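Local structure of probable enoyl-CoA hydratase/isomerase (Pseudomonas aeruginosa, 7BOR) at residues 7-12 and 46-51; 14-19 and 37-42; 91-96 and 202-207; 110-115 and 142-147. The protein probably catalyses delta(3)-delta(2)-enoyl-CoA isomerisation, as a crotonase-family member, and binds coenzyme A. One frame throughout, in Å; residues are numbered along the deposited sequence.

Contact 1 (7-12 and 46-51); sequences VERETG and TAVRVV
Gly12 O accepts two successive N-H groups, from Arg49 N at 2.7 Å and from Val50 N at 3.0 Å, and so ties the turn after strand 5-9 to the start of strand 50-54. The two donors come differently: Val50 N lies almost in line with the carbonyl bond (C=O...N 163°), whereas Arg49 N is tilted 24° from the carbonyl plane. Two neighbouring N-H groups thus share one carbonyl, as in a bulge, just ahead of the parallel pairing of strands 13-18 and 50-54. A CA-H...O contact from Gly12 CA to Ala47 O, 3.4 Å and straight at the hydrogen (178°), brings a second backbone point of the same turn into touch, and the positive phi of Gly12 suits glycine.

Arg49 and Val48 lie against the Gly12 carbonyl. Arg49 CB stands 3.3 Å from Gly12 O, and its chain then bends twice, taking the guanidinium away to Leu198 O. Separately, Arg9 runs extended from CG to NE and crosses Val48 at about a right angle, Arg9 NE meeting Val48 CG2 at 4.0 Å. Its charge is taken up by Glu41 and Asp45, which bind NH1 in salt bridges.

The contact sits at the start of strand 50-54, between helix 29-44, where Val48 touches Ala42, and helix 182-196, where Val50 touches Ala192 and Phe195; Val48 also packs on Leu14 of strand 13-18.

Contact 2 (14-19 and 37-42); sequences LTLRLD and EALLEA
Ala38 O takes the helical N-H of Ala42, N to O 3.1 Å, and Leu14 CD2 lies beside that oxygen in van der Waals contact at 3.9 Å. That same methyl presses on Ala42 CB at 3.5 Å, tighter than ordinary van der Waals contact, so one branch of Leu14 sits across a full helical turn, between the backbone of Ala38 and the methyl of Ala42. With chi1 of 178° the Leu14 CG is opposite the backbone N, which carries the branch outward from the strand to the helix.

Leu16, two residues further along the strand, divides its branches. Leu16 CD2 meets Ala38 CB at 3.6 Å, and Leu16 CD1 reaches Leu39 CD2 at 4.0 Å, the two leucines crossing obliquely. Here chi1 is -51°, with CG beside the backbone N, and the fork spreads over neighbouring residues of the helix.

The pairing is that of a beta-alpha-beta unit: strand 13-18, helix 29-44 and strand 50-54, with the first and last parallel in the sheet. The short strand and helix axes run antiparallel, at 179°, and approach to 10.2 Å, a separation bridged by Leu14 and Leu16 from the strand and Ala38, Leu39 and Ala42 from the helix. The unit belongs to the crotonase fold, which is built from repeated beta-beta-alpha turns.

Leu39 also touches Phe84, Ala87 and Leu88 of helix 80-90, while on the strand side Val7 and Val51 pack on Leu16 and Leu14 respectively.

Contact 3 (91-96 and 202-207); sequences FPKPVI and AVVESK
Lys207 NZ is held by two backbone carbonyls of the opposite segment, Lys93 O at 2.9 Å and, more weakly, Phe91 O at 3.1 Å, and by a salt bridge to Asp115 OD2. At Lys93 the amine stands above the carbonyl plane, 43° out of it, rather than on a lone pair. The side chain reaches the pair fully extended: CG is opposite the backbone N (chi1 173°) and every later torsion is close to 170°, so a straight rod leaves the helix and delivers its end to the two carbonyls of the turn. On the way Lys207 CE lies 3.3 Å from Phe91 O, and Lys207 NZ also touches Val95 CG2 at 3.9 Å. These bonds join helix 200-233 to the start of strand 95-99.

Two valines of the preceding helical turn pack on the prolines' turn. Val203 CG1 meets Pro94 CG at 3.5 Å, the two side chains crossing at about a right angle, and Val204 sets CG2 against Pro92 O at 3.8 Å. Phe195 of helix 182-196 lies against both Pro94 and Val203.

In the next shell, the backbone N-H of Val95 is also accepted by Asp115 OD2 and so positions the carboxylate. Lys93, whose CB points away from helix 200-233, sends its own NZ to Ala42 O and Val48 O.

Lys207 is buried, and its ammonium has a carboxylate and two carbonyl oxygens around it; this environment would favour the charged forms of both Lys207 and Asp115.

Contact 4 (110-115 and 142-147); sequences LLLHCD and LILPRM
Leu112 overlaps Ile143 along its length, the two side chains sliding past each other in opposite directions, with Leu112 CB 3.9 Å from Ile143 CD1 and Leu112 CD2 4.0 Å from Ile143 CG2. The fork of Leu112 continues onto the next helical residue: Leu112 CD2 meets Leu144 CD2 at 3.9 Å, the pair crossing at about a right angle. One turn on from Ile143, Met147 bends at chi3 (-42°), which brings its CE to 4.1 Å from the same methyl, Leu112 CD2. A single leucine therefore spans three residues of the helix, and no hydrogen bond crosses the contact.

His113 adds an aromatic neighbour. Its CE1 lies 3.7 Å from Ile143 CD1, an oblique approach. The ring is fixed from beyond the two segments, by a hydrogen bond from NE2 to Phe138 O and by stacking on the Phe138 ring.

The contact joins the 3-10 turn between helix 106-109 and strand 116-120 to helix 140-148, which is kinked at Pro145. Leu173, in a loop, touches Leu112 and Met147, Met127 touches Leu144, and Leu88 of helix 80-90 and Leu218 of helix 200-233 lie against His113.

In the fold
Contacts 1, 2 and 3 all reach the six-stranded sheet, and their strands, 5-9, 13-18, 50-54 and 95-99, are successive neighbours in it. Contact 2 is wholly buried and purely apolar across its segments, whereas contact 1, its centre about 19 Å from the centre of the chain, relies on backbone hydrogen bonds with an exposed arginine beside them. Contact 3 is partly buried too, but is held by a lysine ammonium. Contact 4, the most central, with its centre about 10 Å from that of the chain, is again apolar and leaves the sheet for helix 140-148. It meets contact 3 through Asp115, while the nearest atoms of contacts 2 and 4 remain about 6 Å apart.

Contact 1 (7-12 and 46-51)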
loop_
_atom_site.group_PDB
_atom_site.type_symbol
_atom_site.label_atom_id
_atom_site.label_comp_id
_atom_site.label_asym_id
_atom_site.label_seq_id
_atom_site.Cartn_x
_atom_site.Cartn_y
_atom_site.Cartn_z
ATOM N N VAL A 7 -5.315 15.825 -2.802
ATOM C CA VAL A 7 -3.879 16.049 -2.986
ATOM C C VAL A 7 -3.404 17.364 -2.364
ATOM O O VAL A 7 -3.208 18.360 -3.067
ATOM C CB VAL A 7 -3.523 16.023 -4.479
ATOM C CG1 VAL A 7 -3.445 14.622 -4.996
ATOM C CG2 VAL A 7 -4.579 16.802 -5.286
ATOM N N GLU A 8 -3.169 17.371 -1.054
ATOM C CA GLU A 8 -2.713 18.575 -0.356
ATOM C C GLU A 8 -1.204 18.759 -0.527
ATOM O O GLU A 8 -0.414 18.031 0.091
ATOM C CB GLU A 8 -3.071 18.484 1.126
ATOM C CG GLU A 8 -4.568 18.412 1.419
ATOM C CD GLU A 8 -5.320 19.680 1.004
ATOM O OE1 GLU A 8 -4.861 20.799 1.348
ATOM O OE2 GLU A 8 -6.368 19.552 0.324
ATOM N N ARG A 9 -0.805 19.749 -1.338
ATOM C CA ARG A 9 0.592 20.126 -1.539
ATOM C C ARG A 9 0.969 21.188 -0.496
ATOM O O ARG A 9 0.677 22.392 -0.665
ATOM C CB ARG A 9 0.784 20.653 -2.953
ATOM C CG ARG A 9 1.515 19.780 -3.950
ATOM C CD ARG A 9 1.894 20.592 -5.208
ATOM N NE ARG A 9 2.707 19.775 -6.124
ATOM C CZ ARG A 9 2.194 19.013 -7.101
ATOM N NH1 ARG A 9 3.005 18.284 -7.879
ATOM N NH2 ARG A 9 0.859 18.971 -7.302
ATOM N N GLU A 10 1.631 20.741 0.608
ATOM C CA GLU A 10 2.198 21.688 1.559
ATOM C C GLU A 10 3.657 22.029 1.197
ATOM O O GLU A 10 4.118 21.771 0.080
ATOM C CB GLU A 10 2.173 21.117 2.974
ATOM C CG GLU A 10 0.942 21.194 3.762
ATOM C CD GLU A 10 1.091 20.448 5.097
ATOM O OE1 GLU A 10 0.325 19.470 5.338
ATOM O OE2 GLU A 10 1.987 20.817 5.915
ATOM N N THR A 11 4.453 22.461 2.197
ATOM C CA THR A 11 5.839 22.894 1.992
ATOM C C THR A 11 6.736 21.665 1.864
ATOM O O THR A 11 7.053 21.018 2.871
ATOM C CB THR A 11 6.315 23.776 3.150
ATOM O OG1 THR A 11 6.117 23.097 4.399
ATOM C CG2 THR A 11 5.591 25.121 3.185
ATOM N N GLY A 12 7.180 21.370 0.636
ATOM C CA GLY A 12 7.998 20.197 0.351
ATOM C C GLY A 12 7.296 18.850 0.476
ATOM O O GLY A 12 7.887 17.822 0.106
ATOM N N THR A 46 10.551 19.129 -8.368
ATOM C CA THR A 46 11.607 19.485 -7.425
ATOM C C THR A 46 11.058 20.140 -6.160
ATOM O O THR A 46 11.657 20.024 -5.088
ATOM C CB THR A 46 12.608 20.439 -8.086
ATOM O OG1 THR A 46 11.902 21.567 -8.626
ATOM C CG2 THR A 46 13.420 19.741 -9.201
ATOM N N ALA A 47 9.939 20.853 -6.257
ATOM C CA ALA A 47 9.358 21.385 -5.038
ATOM C C ALA A 47 8.979 20.276 -4.069
ATOM O O ALA A 47 8.867 20.537 -2.870
ATOM C CB ALA A 47 8.127 22.233 -5.344
ATOM N N VAL A 48 8.768 19.049 -4.544
ATOM C CA VAL A 48 8.267 17.988 -3.678
ATOM C C VAL A 48 9.442 17.141 -3.199
ATOM O O VAL A 48 10.218 16.601 -4.001
ATOM C CB VAL A 48 7.195 17.129 -4.363
ATOM C CG1 VAL A 48 6.637 16.133 -3.359
ATOM C CG2 VAL A 48 6.061 17.990 -4.862
ATOM N N ARG A 49 9.548 17.040 -1.870
ATOM C CA ARG A 49 10.588 16.312 -1.159
ATOM C C ARG A 49 10.092 15.001 -0.566
ATOM O O ARG A 49 10.851 14.032 -0.522
ATOM C CB ARG A 49 11.155 17.199 -0.036
ATOM C CG ARG A 49 11.891 18.436 -0.566
ATOM C CD ARG A 49 13.324 18.497 -0.027
ATOM N NE ARG A 49 13.893 17.157 0.156
ATOM C CZ ARG A 49 14.718 16.821 1.149
ATOM N NH1 ARG A 49 15.093 17.740 2.035
ATOM N NH2 ARG A 49 15.174 15.567 1.255
ATOM N N VAL A 50 8.833 14.942 -0.153
ATOM C CA VAL A 50 8.288 13.790 0.558
ATOM C C VAL A 50 6.814 13.628 0.193
ATOM O O VAL A 50 6.070 14.613 0.089
ATOM C CB VAL A 50 8.461 13.954 2.084
ATOM C CG1 VAL A 50 7.920 12.753 2.830
ATOM C CG2 VAL A 50 9.938 14.187 2.437
ATOM N N VAL A 51 6.380 12.370 0.049
ATOM C CA VAL A 51 4.966 12.055 -0.081
ATOM C C VAL A 51 4.480 11.347 1.172
ATOM O O VAL A 51 5.140 10.433 1.681
ATOM C CB VAL A 51 4.697 11.202 -1.338
ATOM C CG1 VAL A 51 3.261 10.614 -1.305
ATOM C CG2 VAL A 51 4.935 12.035 -2.606
#

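Contact 2 (14-19 and 37-42)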
loop_
_atom_site.group_PDB
_atom_site.type_symbol
_atom_site.label_atom_id
_atom_site.label_comp_id
_atom_site.label_asym_id
_atom_site.label_seq_id
_atom_site.Cartn_x
_atom_site.Cartn_y
_atom_site.Cartn_z
ATOM N N LEU A 14 3.963 16.396 -0.260
ATOM C CA LEU A 14 2.735 16.075 -0.979
ATOM C C LEU A 14 1.972 15.006 -0.209
ATOM O O LEU A 14 2.533 13.963 0.117
ATOM C CB LEU A 14 3.043 15.592 -2.401
ATOM C CG LEU A 14 1.782 15.204 -3.176
ATOM C CD1 LEU A 14 0.807 16.383 -3.327
ATOM C CD2 LEU A 14 2.182 14.656 -4.517
ATOM N N THR A 15 0.701 15.263 0.072
ATOM C CA THR A 15 -0.146 14.353 0.823
ATOM C C THR A 15 -1.262 13.799 -0.057
ATOM O O THR A 15 -2.116 14.562 -0.531
ATOM C CB THR A 15 -0.745 15.070 2.032
ATOM O OG1 THR A 15 0.307 15.460 2.917
ATOM C CG2 THR A 15 -1.713 14.153 2.764
ATOM N N LEU A 16 -1.271 12.466 -0.243
ATOM C CA LEU A 16 -2.362 11.753 -0.917
ATOM C C LEU A 16 -3.317 11.207 0.145
ATOM O O LEU A 16 -2.949 10.331 0.937
ATOM C CB LEU A 16 -1.820 10.640 -1.794
ATOM C CG LEU A 16 -0.719 11.049 -2.769
ATOM C CD1 LEU A 16 -0.214 9.849 -3.569
ATOM C CD2 LEU A 16 -1.193 12.171 -3.689
ATOM N N ARG A 17 -4.539 11.723 0.168
ATOM C CA ARG A 17 -5.496 11.427 1.220
ATOM C C ARG A 17 -6.694 10.716 0.592
ATOM O O ARG A 17 -7.535 11.345 -0.049
ATOM C CB ARG A 17 -5.909 12.710 1.954
ATOM C CG ARG A 17 -7.235 12.636 2.799
ATOM C CD ARG A 17 -7.009 12.637 4.328
ATOM N NE ARG A 17 -8.231 12.844 5.134
ATOM C CZ ARG A 17 -9.292 12.020 5.159
ATOM N NH1 ARG A 17 -9.329 10.936 4.396
ATOM N NH2 ARG A 17 -10.340 12.276 5.945
ATOM N N LEU A 18 -6.787 9.406 0.807
ATOM C CA LEU A 18 -7.942 8.619 0.389
ATOM C C LEU A 18 -9.217 9.135 1.044
ATOM O O LEU A 18 -9.335 9.147 2.271
ATOM C CB LEU A 18 -7.694 7.151 0.766
ATOM C CG LEU A 18 -6.823 6.282 -0.167
ATOM C CD1 LEU A 18 -5.543 6.906 -0.654
ATOM C CD2 LEU A 18 -6.504 4.904 0.477
ATOM N N ASP A 19 -10.190 9.549 0.236
ATOM C CA ASP A 19 -11.434 10.121 0.775
ATOM C C ASP A 19 -12.648 9.432 0.143
ATOM O O ASP A 19 -13.288 9.978 -0.761
ATOM C CB ASP A 19 -11.482 11.666 0.568
ATOM C CG ASP A 19 -12.378 12.386 1.617
ATOM O OD1 ASP A 19 -13.035 11.716 2.456
ATOM O OD2 ASP A 19 -12.401 13.640 1.600
ATOM N N GLU A 37 -0.659 9.100 -11.136
ATOM C CA GLU A 37 -0.170 10.313 -11.783
ATOM C C GLU A 37 0.341 11.316 -10.750
ATOM O O GLU A 37 1.339 12.003 -11.001
ATOM C CB GLU A 37 -1.262 10.923 -12.682
ATOM C CG GLU A 37 -2.593 11.239 -12.014
ATOM C CD GLU A 37 -3.509 12.122 -12.867
ATOM O OE1 GLU A 37 -3.123 13.278 -13.179
ATOM O OE2 GLU A 37 -4.618 11.661 -13.223
ATOM N N ALA A 38 -0.298 11.371 -9.577
ATOM C CA ALA A 38 0.189 12.245 -8.511
ATOM C C ALA A 38 1.616 11.875 -8.104
ATOM O O ALA A 38 2.476 12.758 -7.922
ATOM C CB ALA A 38 -0.742 12.188 -7.304
ATOM N N LEU A 39 1.887 10.572 -7.961
ATOM C CA LEU A 39 3.258 10.123 -7.731
ATOM C C LEU A 39 4.184 10.519 -8.888
ATOM O O LEU A 39 5.293 11.019 -8.671
ATOM C CB LEU A 39 3.280 8.597 -7.515
ATOM C CG LEU A 39 2.637 8.034 -6.236
ATOM C CD1 LEU A 39 2.694 6.505 -6.219
ATOM C CD2 LEU A 39 3.297 8.606 -4.954
ATOM N N LEU A 40 3.769 10.267 -10.130
ATOM C CA LEU A 40 4.696 10.454 -11.250
ATOM C C LEU A 40 4.996 11.930 -11.498
ATOM O O LEU A 40 6.084 12.269 -11.974
ATOM C CB LEU A 40 4.140 9.812 -12.524
ATOM C CG LEU A 40 4.210 8.290 -12.467
ATOM C CD1 LEU A 40 3.367 7.651 -13.541
ATOM C CD2 LEU A 40 5.649 7.808 -12.578
ATOM N N GLU A 41 4.055 12.815 -11.195
ATOM C CA GLU A 41 4.322 14.242 -11.302
ATOM C C GLU A 41 5.294 14.658 -10.202
ATOM O O GLU A 41 6.448 15.024 -10.481
ATOM C CB GLU A 41 2.993 15.001 -11.223
ATOM C CG GLU A 41 3.062 16.539 -11.284
ATOM C CD GLU A 41 1.680 17.211 -11.054
ATOM O OE1 GLU A 41 0.669 16.749 -11.644
ATOM O OE2 GLU A 41 1.607 18.203 -10.284
ATOM N N ALA A 42 4.856 14.542 -8.930
ATOM C CA ALA A 42 5.672 14.818 -7.746
ATOM C C ALA A 42 7.088 14.264 -7.832
ATOM O O ALA A 42 8.035 14.908 -7.363
ATOM C CB ALA A 42 4.996 14.245 -6.503
#

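Contact 3 (91-96 and 202-207)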
loop_
_atom_site.group_PDB
_atom_site.type_symbol
_atom_site.label_atom_id
_atom_site.label_comp_id
_atom_site.label_asym_id
_atom_site.label_seq_id
_atom_site.Cartn_x
_atom_site.Cartn_y
_atom_site.Cartn_z
ATOM N N PHE A 91 8.908 4.941 -7.093
ATOM C CA PHE A 91 8.981 6.310 -6.597
ATOM C C PHE A 91 10.351 6.535 -5.955
ATOM O O PHE A 91 10.746 5.765 -5.061
ATOM C CB PHE A 91 7.885 6.571 -5.610
ATOM C CG PHE A 91 7.677 8.006 -5.314
ATOM C CD1 PHE A 91 7.094 8.842 -6.230
ATOM C CD2 PHE A 91 8.024 8.513 -4.098
ATOM C CE1 PHE A 91 6.867 10.154 -5.902
ATOM C CE2 PHE A 91 7.792 9.808 -3.777
ATOM C CZ PHE A 91 7.227 10.627 -4.678
ATOM N N PRO A 92 11.135 7.510 -6.415
ATOM C CA PRO A 92 12.509 7.653 -5.917
ATOM C C PRO A 92 12.666 8.503 -4.668
ATOM O O PRO A 92 13.760 8.490 -4.089
ATOM C CB PRO A 92 13.227 8.316 -7.107
ATOM C CG PRO A 92 12.144 9.171 -7.711
ATOM C CD PRO A 92 10.870 8.382 -7.581
ATOM N N LYS A 93 11.674 9.241 -4.247
ATOM C CA LYS A 93 11.774 10.065 -3.043
ATOM C C LYS A 93 11.066 9.425 -1.853
ATOM O O LYS A 93 10.356 8.408 -1.997
ATOM C CB LYS A 93 11.197 11.459 -3.300
ATOM C CG LYS A 93 11.814 12.167 -4.531
ATOM C CD LYS A 93 11.128 13.504 -4.813
ATOM C CE LYS A 93 11.483 14.028 -6.191
ATOM N NZ LYS A 93 10.552 15.146 -6.567
ATOM N N PRO A 94 11.243 9.982 -0.647
ATOM C CA PRO A 94 10.633 9.390 0.548
ATOM C C PRO A 94 9.113 9.303 0.472
ATOM O O PRO A 94 8.418 10.286 0.193
ATOM C CB PRO A 94 11.097 10.302 1.689
ATOM C CG PRO A 94 12.390 10.811 1.271
ATOM C CD PRO A 94 12.293 10.966 -0.269
ATOM N N VAL A 95 8.591 8.116 0.771
ATOM C CA VAL A 95 7.157 7.911 0.877
ATOM C C VAL A 95 6.838 7.425 2.292
ATOM O O VAL A 95 7.429 6.439 2.741
ATOM C CB VAL A 95 6.651 6.876 -0.140
ATOM C CG1 VAL A 95 5.179 6.905 -0.120
ATOM C CG2 VAL A 95 7.184 7.141 -1.483
ATOM N N ILE A 96 5.864 8.068 2.945
ATOM C CA ILE A 96 5.447 7.771 4.324
ATOM C C ILE A 96 3.965 7.423 4.350
ATOM O O ILE A 96 3.137 8.181 3.840
ATOM C CB ILE A 96 5.737 8.955 5.258
ATOM C CG1 ILE A 96 7.231 9.239 5.237
ATOM C CG2 ILE A 96 5.267 8.710 6.651
ATOM C CD1 ILE A 96 7.641 10.436 6.086
ATOM N N ALA A 202 21.302 12.898 -0.909
ATOM C CA ALA A 202 21.802 11.830 -0.049
ATOM C C ALA A 202 20.660 10.891 0.319
ATOM O O ALA A 202 20.804 9.667 0.253
ATOM C CB ALA A 202 22.482 12.417 1.192
ATOM N N VAL A 203 19.493 11.452 0.610
ATOM C CA VAL A 203 18.342 10.637 0.965
ATOM C C VAL A 203 17.930 9.779 -0.218
ATOM O O VAL A 203 17.768 8.554 -0.103
ATOM C CB VAL A 203 17.181 11.530 1.424
ATOM C CG1 VAL A 203 15.911 10.715 1.571
ATOM C CG2 VAL A 203 17.553 12.262 2.695
ATOM N N VAL A 204 17.746 10.427 -1.379
ATOM C CA VAL A 204 17.268 9.760 -2.583
ATOM C C VAL A 204 18.220 8.658 -2.981
ATOM O O VAL A 204 17.807 7.539 -3.324
ATOM C CB VAL A 204 17.106 10.802 -3.713
ATOM C CG1 VAL A 204 17.124 10.143 -5.091
ATOM C CG2 VAL A 204 15.847 11.587 -3.482
ATOM N N GLU A 205 19.507 8.957 -2.940
ATOM C CA GLU A 205 20.499 7.963 -3.305
ATOM C C GLU A 205 20.607 6.859 -2.277
ATOM O O GLU A 205 20.901 5.724 -2.644
ATOM C CB GLU A 205 21.861 8.597 -3.467
ATOM C CG GLU A 205 22.821 7.744 -4.180
ATOM C CD GLU A 205 23.504 8.521 -5.257
ATOM O OE1 GLU A 205 24.361 9.360 -4.893
ATOM O OE2 GLU A 205 23.141 8.327 -6.448
ATOM N N SER A 206 20.444 7.164 -0.982
ATOM C CA SER A 206 20.415 6.076 -0.011
ATOM C C SER A 206 19.267 5.128 -0.319
ATOM O O SER A 206 19.410 3.904 -0.241
ATOM C CB SER A 206 20.296 6.657 1.407
ATOM O OG SER A 206 21.521 7.265 1.785
ATOM N N LYS A 207 18.107 5.680 -0.641
ATOM C CA LYS A 207 16.958 4.835 -0.919
ATOM C C LYS A 207 17.205 4.002 -2.165
ATOM O O LYS A 207 16.856 2.816 -2.203
ATOM C CB LYS A 207 15.690 5.678 -1.050
ATOM C CG LYS A 207 14.464 4.873 -1.513
ATOM C CD LYS A 207 13.144 5.672 -1.455
ATOM C CE LYS A 207 12.014 4.919 -2.183
ATOM N NZ LYS A 207 10.711 5.534 -1.939
#

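Contact 4 (110-115 and 142-147)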
loop_
_atom_site.group_PDB
_atom_site.type_symbol
_atom_site.label_atom_id
_atom_site.label_comp_id
_atom_site.label_asym_id
_atom_site.label_seq_id
_atom_site.Cartn_x
_atom_site.Cartn_y
_atom_site.Cartn_z
ATOM N N LEU A 110 0.954 -2.306 0.160
ATOM C CA LEU A 110 1.617 -1.115 -0.353
ATOM C C LEU A 110 2.574 -0.548 0.679
ATOM O O LEU A 110 3.580 0.106 0.328
ATOM C CB LEU A 110 0.606 -0.074 -0.768
ATOM C CG LEU A 110 -0.179 0.690 0.298
ATOM C CD1 LEU A 110 0.641 1.941 0.751
ATOM C CD2 LEU A 110 -1.572 1.048 -0.225
ATOM N N LEU A 111 2.291 -0.818 1.958
ATOM C CA LEU A 111 3.174 -0.414 3.047
ATOM C C LEU A 111 4.547 -1.043 2.910
ATOM O O LEU A 111 5.532 -0.498 3.424
ATOM C CB LEU A 111 2.536 -0.837 4.376
ATOM C CG LEU A 111 1.095 -0.404 4.680
ATOM C CD1 LEU A 111 0.607 -0.904 6.011
ATOM C CD2 LEU A 111 1.024 1.113 4.575
ATOM N N LEU A 112 4.630 -2.193 2.240
ATOM C CA LEU A 112 5.936 -2.805 2.003
ATOM C C LEU A 112 6.809 -1.998 1.042
ATOM O O LEU A 112 8.000 -2.286 0.951
ATOM C CB LEU A 112 5.756 -4.235 1.467
ATOM C CG LEU A 112 4.900 -5.097 2.370
ATOM C CD1 LEU A 112 4.600 -6.427 1.697
ATOM C CD2 LEU A 112 5.593 -5.364 3.759
ATOM N N HIS A 113 6.273 -0.969 0.380
ATOM C CA HIS A 113 7.045 -0.120 -0.521
ATOM C C HIS A 113 7.193 1.307 0.009
ATOM O O HIS A 113 7.714 2.187 -0.698
ATOM C CB HIS A 113 6.396 -0.137 -1.923
ATOM C CG HIS A 113 6.178 -1.521 -2.414
ATOM N ND1 HIS A 113 7.142 -2.214 -3.106
ATOM C CD2 HIS A 113 5.149 -2.389 -2.225
ATOM C CE1 HIS A 113 6.722 -3.447 -3.320
ATOM N NE2 HIS A 113 5.512 -3.576 -2.802
ATOM N N CYS A 114 6.783 1.554 1.241
ATOM C CA CYS A 114 6.936 2.873 1.820
ATOM C C CYS A 114 8.240 2.916 2.605
ATOM O O CYS A 114 8.761 1.889 3.061
ATOM C CB CYS A 114 5.746 3.194 2.698
ATOM S SG CYS A 114 4.138 3.392 1.834
ATOM N N ASP A 115 8.785 4.109 2.753
ATOM C CA ASP A 115 10.030 4.228 3.509
ATOM C C ASP A 115 9.819 4.320 5.019
ATOM O O ASP A 115 10.693 3.905 5.795
ATOM C CB ASP A 115 10.780 5.413 2.970
ATOM C CG ASP A 115 11.015 5.244 1.461
ATOM O OD1 ASP A 115 11.774 4.313 1.053
ATOM O OD2 ASP A 115 10.354 5.977 0.708
ATOM N N LEU A 142 7.472 -12.288 -2.110
ATOM C CA LEU A 142 8.908 -12.183 -1.894
ATOM C C LEU A 142 9.270 -11.434 -0.606
ATOM O O LEU A 142 10.135 -11.880 0.152
ATOM C CB LEU A 142 9.530 -11.470 -3.089
ATOM C CG LEU A 142 11.020 -11.155 -2.996
ATOM C CD1 LEU A 142 11.760 -12.471 -3.086
ATOM C CD2 LEU A 142 11.356 -10.170 -4.046
ATOM N N ILE A 143 8.703 -10.245 -0.418
ATOM C CA ILE A 143 9.126 -9.369 0.678
ATOM C C ILE A 143 8.847 -10.011 2.031
ATOM O O ILE A 143 9.694 -9.989 2.921
ATOM C CB ILE A 143 8.449 -7.990 0.553
ATOM C CG1 ILE A 143 8.946 -7.296 -0.710
ATOM C CG2 ILE A 143 8.677 -7.086 1.792
ATOM C CD1 ILE A 143 8.166 -6.028 -1.060
ATOM N N LEU A 144 7.687 -10.601 2.205
ATOM C CA LEU A 144 7.334 -11.045 3.564
ATOM C C LEU A 144 8.133 -12.248 4.063
ATOM O O LEU A 144 8.585 -12.239 5.214
ATOM C CB LEU A 144 5.845 -11.355 3.661
ATOM C CG LEU A 144 4.926 -10.128 3.636
ATOM C CD1 LEU A 144 3.480 -10.604 3.759
ATOM C CD2 LEU A 144 5.224 -9.081 4.723
ATOM N N PRO A 145 8.393 -13.278 3.247
ATOM C CA PRO A 145 9.234 -14.367 3.762
ATOM C C PRO A 145 10.661 -13.908 4.001
ATOM O O PRO A 145 11.320 -14.421 4.914
ATOM C CB PRO A 145 9.121 -15.468 2.694
ATOM C CG PRO A 145 7.899 -15.145 1.893
ATOM C CD PRO A 145 7.753 -13.613 1.962
ATOM N N ARG A 146 11.137 -12.933 3.239
ATOM C CA ARG A 146 12.483 -12.422 3.450
ATOM C C ARG A 146 12.597 -11.672 4.767
ATOM O O ARG A 146 13.617 -11.756 5.455
ATOM C CB ARG A 146 12.858 -11.502 2.301
ATOM C CG ARG A 146 14.299 -11.110 2.273
ATOM C CD ARG A 146 14.615 -10.550 0.898
ATOM N NE ARG A 146 14.037 -9.230 0.708
ATOM C CZ ARG A 146 13.610 -8.763 -0.455
ATOM N NH1 ARG A 146 13.120 -7.534 -0.534
ATOM N NH2 ARG A 146 13.647 -9.524 -1.535
ATOM N N MET A 147 11.585 -10.876 5.076
ATOM C CA MET A 147 11.556 -10.085 6.294
ATOM C C MET A 147 11.239 -10.926 7.509
ATOM O O MET A 147 11.806 -10.702 8.578
ATOM C CB MET A 147 10.507 -8.982 6.173
ATOM C CG MET A 147 10.536 -8.012 7.301
ATOM S SD MET A 147 9.152 -6.870 7.174
ATOM C CE MET A 147 9.173 -6.559 5.438
#